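Local coordinates for ancillary protein 1 (Streptococcus pyogenes, PDB 2XI9) that is a pilus-presented adhesin that probably binds collagen and needs its internal thioester bond for efficient interaction with host cells, at residues Y233-L247 with F269-L283. Numbering follows the deposited sequence.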
loop_
_atom_site.group_PDB
_atom_site.type_symbol
_atom_site.label_atom_id
_atom_site.label_comp_id
_atom_site.label_asym_id
_atom_site.label_seq_id
_atom_site.Cartn_x
_atom_site.Cartn_y
_atom_site.Cartn_z
ATOM N N TYR A 233 -4.959 -20.784 16.404
ATOM C CA TYR A 233 -6.218 -21.389 15.999
ATOM C C TYR A 233 -5.984 -22.887 15.803
ATOM O O TYR A 233 -5.048 -23.311 15.114
ATOM C CB TYR A 233 -6.792 -20.714 14.756
ATOM C CG TYR A 233 -7.012 -19.218 14.928
ATOM C CD1 TYR A 233 -8.130 -18.719 15.588
ATOM C CD2 TYR A 233 -6.093 -18.313 14.445
ATOM C CE1 TYR A 233 -8.321 -17.345 15.753
ATOM C CE2 TYR A 233 -6.264 -16.945 14.601
ATOM C CZ TYR A 233 -7.381 -16.457 15.250
ATOM O OH TYR A 233 -7.525 -15.077 15.392
ATOM N N SER A 234 -6.846 -23.677 16.417
ATOM C CA SER A 234 -6.670 -25.123 16.485
ATOM C C SER A 234 -6.605 -25.758 15.084
ATOM O O SER A 234 -7.482 -25.523 14.258
ATOM C CB SER A 234 -7.820 -25.777 17.279
ATOM O OG SER A 234 -7.773 -25.434 18.658
ATOM N N GLY A 235 -5.580 -26.583 14.855
ATOM C CA GLY A 235 -5.416 -27.285 13.585
ATOM C C GLY A 235 -4.839 -26.495 12.417
ATOM O O GLY A 235 -4.479 -27.098 11.404
ATOM N N LEU A 236 -4.728 -25.170 12.535
ATOM C CA LEU A 236 -4.306 -24.347 11.402
ATOM C C LEU A 236 -2.794 -24.323 11.264
ATOM O O LEU A 236 -2.070 -24.190 12.257
ATOM C CB LEU A 236 -4.776 -22.892 11.517
ATOM C CG LEU A 236 -5.885 -22.457 10.559
ATOM C CD1 LEU A 236 -7.203 -23.105 11.054
ATOM C CD2 LEU A 236 -5.959 -20.958 10.540
ATOM N N THR A 237 -2.328 -24.349 10.022
ATOM C CA THR A 237 -0.893 -24.254 9.729
ATOM C C THR A 237 -0.517 -22.801 9.474
ATOM O O THR A 237 -1.387 -21.958 9.326
ATOM C CB THR A 237 -0.555 -25.078 8.477
ATOM O OG1 THR A 237 -1.218 -24.505 7.352
ATOM C CG2 THR A 237 -0.968 -26.576 8.650
ATOM N N GLU A 238 0.782 -22.499 9.364
ATOM C CA GLU A 238 1.191 -21.131 9.039
ATOM C C GLU A 238 0.618 -20.715 7.691
ATOM O O GLU A 238 0.171 -19.577 7.497
ATOM C CB GLU A 238 2.727 -21.031 9.006
ATOM C CG GLU A 238 3.328 -20.888 10.410
ATOM C CD GLU A 238 4.839 -20.655 10.430
ATOM O OE1 GLU A 238 5.366 -19.798 9.712
ATOM O OE2 GLU A 238 5.514 -21.349 11.195
ATOM N N THR A 239 0.669 -21.632 6.722
ATOM C CA THR A 239 0.194 -21.298 5.388
ATOM C C THR A 239 -1.309 -21.004 5.404
ATOM O O THR A 239 -1.754 -20.096 4.724
ATOM C CB THR A 239 0.558 -22.390 4.378
ATOM O OG1 THR A 239 1.992 -22.415 4.232
ATOM C CG2 THR A 239 -0.074 -22.122 3.010
ATOM N N GLN A 240 -2.065 -21.771 6.183
ATOM C CA GLN A 240 -3.507 -21.567 6.292
ATOM C C GLN A 240 -3.816 -20.182 6.922
ATOM O O GLN A 240 -4.696 -19.464 6.430
ATOM C CB GLN A 240 -4.177 -22.721 7.024
ATOM C CG GLN A 240 -4.227 -24.006 6.175
ATOM C CD GLN A 240 -4.643 -25.240 6.900
ATOM O OE1 GLN A 240 -4.588 -25.318 8.130
ATOM N NE2 GLN A 240 -5.061 -26.256 6.128
ATOM N N LEU A 241 -3.104 -19.798 7.992
ATOM C CA LEU A 241 -3.327 -18.472 8.547
ATOM C C LEU A 241 -2.929 -17.387 7.552
ATOM O O LEU A 241 -3.636 -16.368 7.422
ATOM C CB LEU A 241 -2.667 -18.267 9.918
ATOM C CG LEU A 241 -2.984 -16.966 10.644
ATOM C CD1 LEU A 241 -4.465 -16.913 11.013
ATOM C CD2 LEU A 241 -2.061 -16.791 11.941
ATOM N N ARG A 242 -1.829 -17.599 6.830
ATOM C CA ARG A 242 -1.415 -16.658 5.793
ATOM C C ARG A 242 -2.530 -16.464 4.740
ATOM O O ARG A 242 -2.860 -15.353 4.367
ATOM C CB ARG A 242 -0.104 -17.131 5.151
ATOM C CG ARG A 242 0.596 -16.084 4.276
ATOM C CD ARG A 242 2.000 -16.529 3.963
ATOM N NE ARG A 242 2.748 -15.490 3.241
ATOM C CZ ARG A 242 4.060 -15.416 3.172
ATOM N NH1 ARG A 242 4.829 -16.319 3.776
ATOM N NH2 ARG A 242 4.600 -14.433 2.460
ATOM N N ALA A 243 -3.084 -17.561 4.250
ATOM C CA ALA A 243 -4.160 -17.502 3.291
ATOM C C ALA A 243 -5.403 -16.803 3.846
ATOM O O ALA A 243 -5.992 -15.980 3.161
ATOM C CB ALA A 243 -4.520 -18.862 2.804
ATOM N N ALA A 244 -5.786 -17.138 5.074
ATOM C CA ALA A 244 -6.951 -16.544 5.703
ATOM C C ALA A 244 -6.744 -15.043 5.788
ATOM O O ALA A 244 -7.681 -14.295 5.569
ATOM C CB ALA A 244 -7.189 -17.170 7.097
ATOM N N THR A 245 -5.506 -14.611 6.129
ATOM C CA THR A 245 -5.128 -13.194 6.217
ATOM C C THR A 245 -5.276 -12.542 4.840
ATOM O O THR A 245 -5.823 -11.437 4.726
ATOM C CB THR A 245 -3.654 -12.980 6.836
ATOM O OG1 THR A 245 -3.505 -13.768 8.055
ATOM C CG2 THR A 245 -3.378 -11.531 7.156
ATOM N N GLN A 246 -4.798 -13.215 3.797
ATOM C CA GLN A 246 -4.877 -12.660 2.455
ATOM C C GLN A 246 -6.341 -12.458 2.042
ATOM O O GLN A 246 -6.699 -11.443 1.447
ATOM C CB GLN A 246 -4.172 -13.586 1.453
ATOM C CG GLN A 246 -4.194 -13.090 -0.021
ATOM C CD GLN A 246 -3.487 -11.772 -0.230
ATOM O OE1 GLN A 246 -2.282 -11.748 -0.439
ATOM N NE2 GLN A 246 -4.243 -10.675 -0.245
ATOM N N LEU A 247 -7.163 -13.453 2.319
ATOM C CA LEU A 247 -8.590 -13.381 1.937
ATOM C C LEU A 247 -9.314 -12.293 2.754
ATOM O O LEU A 247 -10.164 -11.629 2.245
ATOM C CB LEU A 247 -9.253 -14.753 2.097
ATOM C CG LEU A 247 -10.748 -14.831 1.759
ATOM C CD1 LEU A 247 -10.934 -14.440 0.299
ATOM C CD2 LEU A 247 -11.342 -16.245 2.092
ATOM N N PHE A 269 -8.708 -19.776 -3.913
ATOM C CA PHE A 269 -9.304 -19.960 -2.600
ATOM C C PHE A 269 -10.302 -21.096 -2.534
ATOM O O PHE A 269 -10.752 -21.502 -1.453
ATOM C CB PHE A 269 -9.856 -18.616 -2.072
ATOM C CG PHE A 269 -8.764 -17.680 -1.660
ATOM C CD1 PHE A 269 -8.097 -17.904 -0.470
ATOM C CD2 PHE A 269 -8.336 -16.627 -2.487
ATOM C CE1 PHE A 269 -7.022 -17.120 -0.068
ATOM C CE2 PHE A 269 -7.264 -15.817 -2.085
ATOM C CZ PHE A 269 -6.602 -16.074 -0.874
ATOM N N GLY A 270 -10.659 -21.634 -3.687
ATOM C CA GLY A 270 -11.334 -22.909 -3.745
ATOM C C GLY A 270 -10.675 -24.015 -2.927
ATOM O O GLY A 270 -11.362 -24.899 -2.439
ATOM N N ASP A 271 -9.347 -23.970 -2.772
ATOM C CA ASP A 271 -8.619 -24.983 -1.974
ATOM C C ASP A 271 -8.628 -24.688 -0.454
ATOM O O ASP A 271 -8.023 -25.428 0.322
ATOM C CB ASP A 271 -7.153 -25.034 -2.424
ATOM C CG ASP A 271 -6.406 -26.248 -1.880
ATOM O OD1 ASP A 271 -6.963 -27.342 -1.844
ATOM O OD2 ASP A 271 -5.227 -26.120 -1.492
HETATM N N MSE A 272 -9.278 -23.611 -0.021
HETATM C CA MSE A 272 -9.373 -23.301 1.414
HETATM C C MSE A 272 -10.413 -24.195 2.086
HETATM O O MSE A 272 -11.574 -24.250 1.654
HETATM C CB MSE A 272 -9.726 -21.807 1.602
HETATM C CG MSE A 272 -9.770 -21.339 3.014
HETATM SE SE MSE A 272 -9.978 -19.452 3.232
HETATM C CE MSE A 272 -8.124 -18.870 3.099
ATOM N N ASN A 273 -10.015 -24.895 3.148
ATOM C CA ASN A 273 -10.942 -25.773 3.871
ATOM C C ASN A 273 -11.890 -24.984 4.828
ATOM O O ASN A 273 -11.717 -23.775 5.037
ATOM C CB ASN A 273 -10.200 -26.937 4.556
ATOM C CG ASN A 273 -9.380 -26.510 5.780
ATOM O OD1 ASN A 273 -9.553 -25.403 6.289
ATOM N ND2 ASN A 273 -8.492 -27.408 6.262
ATOM N N ASP A 274 -12.891 -25.661 5.376
ATOM C CA ASP A 274 -13.896 -24.988 6.245
ATOM C C ASP A 274 -13.279 -24.299 7.475
ATOM O O ASP A 274 -13.596 -23.142 7.751
ATOM C CB ASP A 274 -14.948 -25.985 6.728
ATOM C CG ASP A 274 -15.894 -26.461 5.619
ATOM O OD1 ASP A 274 -15.944 -25.841 4.537
ATOM O OD2 ASP A 274 -16.603 -27.465 5.843
ATOM N N SER A 275 -12.431 -25.020 8.215
ATOM C CA SER A 275 -11.696 -24.452 9.375
ATOM C C SER A 275 -10.955 -23.169 9.051
ATOM O O SER A 275 -10.973 -22.240 9.842
ATOM C CB SER A 275 -10.674 -25.460 9.953
ATOM O OG SER A 275 -11.319 -26.627 10.368
ATOM N N THR A 276 -10.269 -23.124 7.908
ATOM C CA THR A 276 -9.491 -21.961 7.499
ATOM C C THR A 276 -10.346 -20.765 7.078
ATOM O O THR A 276 -10.069 -19.599 7.459
ATOM C CB THR A 276 -8.433 -22.345 6.415
ATOM O OG1 THR A 276 -7.594 -23.421 6.904
ATOM C CG2 THR A 276 -7.604 -21.193 6.049
ATOM N N LEU A 277 -11.432 -21.027 6.353
ATOM C CA LEU A 277 -12.368 -19.972 6.037
ATOM C C LEU A 277 -13.034 -19.429 7.336
ATOM O O LEU A 277 -13.323 -18.237 7.464
ATOM C CB LEU A 277 -13.402 -20.503 5.013
ATOM C CG LEU A 277 -14.475 -19.503 4.608
ATOM C CD1 LEU A 277 -13.851 -18.287 3.930
ATOM C CD2 LEU A 277 -15.538 -20.198 3.722
ATOM N N ALA A 278 -13.257 -20.279 8.333
ATOM C CA ALA A 278 -13.861 -19.786 9.593
ATOM C C ALA A 278 -12.891 -18.781 10.260
ATOM O O ALA A 278 -13.306 -17.765 10.806
ATOM C CB ALA A 278 -14.204 -20.926 10.529
ATOM N N VAL A 279 -11.590 -19.053 10.192
ATOM C CA VAL A 279 -10.599 -18.111 10.721
ATOM C C VAL A 279 -10.538 -16.817 9.895
ATOM O O VAL A 279 -10.427 -15.700 10.450
ATOM C CB VAL A 279 -9.223 -18.769 10.880
ATOM C CG1 VAL A 279 -8.120 -17.701 11.130
ATOM C CG2 VAL A 279 -9.280 -19.801 11.993
ATOM N N ALA A 280 -10.685 -16.918 8.577
ATOM C CA ALA A 280 -10.767 -15.717 7.764
ATOM C C ALA A 280 -11.943 -14.871 8.265
ATOM O O ALA A 280 -11.823 -13.658 8.389
ATOM C CB ALA A 280 -10.928 -16.056 6.288
ATOM N N LYS A 281 -13.060 -15.530 8.553
ATOM C CA LYS A 281 -14.268 -14.848 9.079
ATOM C C LYS A 281 -14.028 -14.182 10.462
ATOM O O LYS A 281 -14.487 -13.050 10.708
ATOM C CB LYS A 281 -15.462 -15.795 9.161
ATOM C CG LYS A 281 -16.045 -16.269 7.808
ATOM C CD LYS A 281 -17.403 -17.038 7.991
ATOM C CE LYS A 281 -17.948 -17.557 6.645
ATOM N NZ LYS A 281 -19.068 -18.523 6.820
ATOM N N ILE A 282 -13.336 -14.893 11.348
ATOM C CA ILE A 282 -12.846 -14.300 12.622
ATOM C C ILE A 282 -12.004 -13.035 12.426
ATOM O O ILE A 282 -12.257 -12.029 13.052
ATOM C CB ILE A 282 -12.055 -15.353 13.464
ATOM C CG1 ILE A 282 -13.038 -16.349 14.066
ATOM C CG2 ILE A 282 -11.234 -14.658 14.595
ATOM C CD1 ILE A 282 -12.420 -17.744 14.400
ATOM N N LEU A 283 -11.045 -13.069 11.502
ATOM C CA LEU A 283 -10.222 -11.912 11.224
ATOM C C LEU A 283 -11.076 -10.728 10.773
ATOM O O LEU A 283 -10.940 -9.604 11.277
ATOM C CB LEU A 283 -9.160 -12.249 10.203
ATOM C CG LEU A 283 -8.067 -13.236 10.628
ATOM C CD1 LEU A 283 -7.132 -13.474 9.401
ATOM C CD2 LEU A 283 -7.312 -12.764 11.859
HETATM O O HOH W 1 -7.142 -26.556 8.643
#
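The opening turns of two helices of the thioester domain, 238-247 and 274-283, cross at -48°, and the small side chain of Ala-244 lets them come close. It enters as a knob between Thr-276, Val-279, Ala-280 and Leu-283, its CB 4.0 Å from Ala-280 CB.

On one flank, Val-279 divides its contacts between its two methyls. CG1, anti to the backbone N (chi1 167°), lies over a face of the Tyr-233 ring in a CH-pi contact, 4.1 Å from the ring centroid, and also touches Leu-241 CD1; CG2 meets Leu-236 CD2 tip to tip at 3.8 Å. On the other flank, Leu-247 places CB over a face of the Phe-269 ring while its CD2 packs 3.7 Å from SE of selenomethionine Met-272; Leu-263 of helix 260-263 adjoins both Leu-247 and Phe-269.

The capping groups of the two helix starts are joined by water. Asn-273 OD1 takes Thr-276 N nearly along the C=O axis and Thr-276 OG1 from above the carbonyl plane, whereas Thr-237 and Gln-240 form a capping box, Gln-240 N donating to Thr-237 OG1 and Thr-237 N to Gln-240 OE1, each at 3.1 Å. One water donates to this OE1 and accepts from Asn-273 ND2, and Gln-240 NE2 bonds to Leu-137 O. With no direct hydrogen bond between the segments, cohesion rests on apolar packing, and the water links two side chains already fixed by capping.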